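Local coordinates for KauB (Pseudomonas aeruginosa PAO1, PDB 6B4R), which probably oxidises 4-guanidinobutyraldehyde and related aldehydes to their carboxylic acids with NAD(P)+, as a member of the aldehyde dehydrogenase family, at residues Q298-T303 with E401-V406. Sequence-based numbering, arbitrary orientation.
With TOE (2-[2-(2-methoxy-ethoxy)-ethoxy]-ethoxyl), chain L.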
# COMPACT_ATOMS: atom_id res chain seq x y z
N GLN B 298 2.46 -37.42 -9.69
CA GLN B 298 2.67 -38.64 -8.92
C GLN B 298 2.44 -38.45 -7.42
O GLN B 298 3.03 -39.15 -6.60
CB GLN B 298 4.08 -39.20 -9.18
CG GLN B 298 4.40 -39.47 -10.64
CD GLN B 298 4.78 -38.22 -11.41
OE1 GLN B 298 4.22 -37.92 -12.46
NE2 GLN B 298 5.74 -37.46 -10.87
N GLY B 299 1.59 -37.49 -7.07
CA GLY B 299 1.32 -37.19 -5.68
C GLY B 299 2.48 -36.52 -4.97
O GLY B 299 2.42 -36.22 -3.78
N GLU B 300 3.56 -36.28 -5.72
CA GLU B 300 4.75 -35.63 -5.18
C GLU B 300 4.57 -34.12 -5.18
O GLU B 300 5.37 -33.38 -5.75
CB GLU B 300 5.98 -36.04 -5.97
CG GLU B 300 6.31 -37.52 -5.88
CD GLU B 300 7.29 -37.97 -6.94
OE1 GLU B 300 7.27 -37.39 -8.05
OE2 GLU B 300 8.07 -38.91 -6.68
N VAL B 301 3.48 -33.67 -4.56
CA VAL B 301 3.16 -32.26 -4.44
C VAL B 301 2.90 -31.97 -2.97
O VAL B 301 2.17 -32.72 -2.31
CB VAL B 301 1.90 -31.90 -5.26
CG1 VAL B 301 1.60 -30.41 -5.16
CG2 VAL B 301 2.07 -32.32 -6.71
N CYS B 302 3.50 -30.91 -2.45
CA CYS B 302 3.34 -30.58 -1.04
C CYS B 302 1.92 -30.11 -0.73
O CYS B 302 1.47 -30.18 0.42
CB CYS B 302 4.36 -29.53 -0.59
SG CYS B 302 6.07 -30.09 -0.55
N THR B 303 1.21 -29.65 -1.75
CA THR B 303 -0.17 -29.21 -1.59
C THR B 303 -1.15 -30.22 -2.18
O THR B 303 -2.24 -29.85 -2.61
CB THR B 303 -0.42 -27.84 -2.22
OG1 THR B 303 0.06 -27.83 -3.57
CG2 THR B 303 0.29 -26.76 -1.44
N GLU B 401 2.85 -37.13 6.16
CA GLU B 401 2.93 -36.89 4.73
C GLU B 401 3.56 -38.08 4.02
O GLU B 401 4.61 -38.57 4.42
CB GLU B 401 3.73 -35.61 4.44
CG GLU B 401 3.80 -35.27 2.95
CD GLU B 401 4.61 -34.01 2.69
OE1 GLU B 401 5.69 -33.85 3.31
OE2 GLU B 401 4.17 -33.18 1.86
N ILE B 402 2.91 -38.54 2.95
CA ILE B 402 3.38 -39.70 2.21
C ILE B 402 4.22 -39.29 1.00
O ILE B 402 5.20 -39.95 0.66
CB ILE B 402 2.19 -40.58 1.75
CG1 ILE B 402 1.31 -40.95 2.95
CG2 ILE B 402 2.68 -41.83 1.04
CD1 ILE B 402 0.05 -41.70 2.59
N PHE B 403 3.82 -38.19 0.38
CA PHE B 403 4.47 -37.69 -0.84
C PHE B 403 4.40 -38.71 -1.97
O PHE B 403 5.38 -38.96 -2.67
CB PHE B 403 5.92 -37.25 -0.56
CG PHE B 403 6.30 -35.96 -1.22
CD1 PHE B 403 5.80 -34.75 -0.76
CD2 PHE B 403 7.16 -35.95 -2.31
CE1 PHE B 403 6.15 -33.56 -1.36
CE2 PHE B 403 7.51 -34.76 -2.92
CZ PHE B 403 7.00 -33.57 -2.45
N GLY B 404 3.22 -39.30 -2.13
CA GLY B 404 2.93 -40.21 -3.22
C GLY B 404 1.46 -40.13 -3.56
O GLY B 404 0.70 -39.45 -2.87
N PRO B 405 1.03 -40.83 -4.63
CA PRO B 405 -0.36 -40.77 -5.06
C PRO B 405 -1.27 -41.63 -4.18
O PRO B 405 -1.96 -42.51 -4.68
CB PRO B 405 -0.30 -41.36 -6.47
CG PRO B 405 0.81 -42.35 -6.39
CD PRO B 405 1.83 -41.76 -5.44
N VAL B 406 -1.26 -41.36 -2.87
CA VAL B 406 -2.06 -42.13 -1.93
C VAL B 406 -3.10 -41.25 -1.23
O VAL B 406 -2.75 -40.34 -0.48
CB VAL B 406 -1.19 -42.80 -0.86
CG1 VAL B 406 -2.05 -43.64 0.08
CG2 VAL B 406 -0.11 -43.66 -1.51
O2' TOE L . 5.91 -28.63 -3.19
CA' TOE L . 5.67 -27.23 -3.01
CB' TOE L . 5.17 -26.64 -4.31
OC' TOE L . 3.88 -27.15 -4.62
CD' TOE L . 3.61 -27.03 -6.02
CE' TOE L . 2.12 -26.87 -6.26
OF' TOE L . 1.94 -26.35 -7.58
CG' TOE L . 2.07 -24.93 -7.55
CH' TOE L . 1.31 -24.29 -8.71
OI' TOE L . 0.95 -22.97 -8.32
CK' TOE L . 0.36 -22.23 -9.38
O HOH W 1 1.47 -36.62 -1.34
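The F403 ring packs against E300 and C302, joining two signature loops of the aldehyde dehydrogenase fold. Residues 298-303 belong to the cysteine loop, where C302 is probably the nucleophile. Residues 401-405 form the family's EIFGP motif. E300 CA sits over one face of the F403 ring in a CH-pi contact, 3.9 Å from its centroid. E300 CB lies 3.6 Å from F403 CE2. The C302 sulfur comes to the ring edge instead, with SG 3.6 Å from F403 CE1. C302 SG also lies 3.0 Å from O2' of the bound TOE, and C302 N donates weakly to the same O2'. E401 is stretched out, CG anti to the backbone N (chi1 -177°), and this brings OE2 into the ring plane at the edge. Further along, the backbones of G299 and P405 pass close, and P405 CD packs on Q298 O. A water bridges the two loops, 2.6 Å from G299 O and more weakly placed at G404 O. Outside the pair, W167 meets the F403 ring nearly perpendicularly, and V345 N binds E300 OE2. Q298 OE1 accepts from G342 N. The same amide donates within the loop: Q298 NE2 reaches E300 OE1 at 3.2 Å, from above the carboxylate plane.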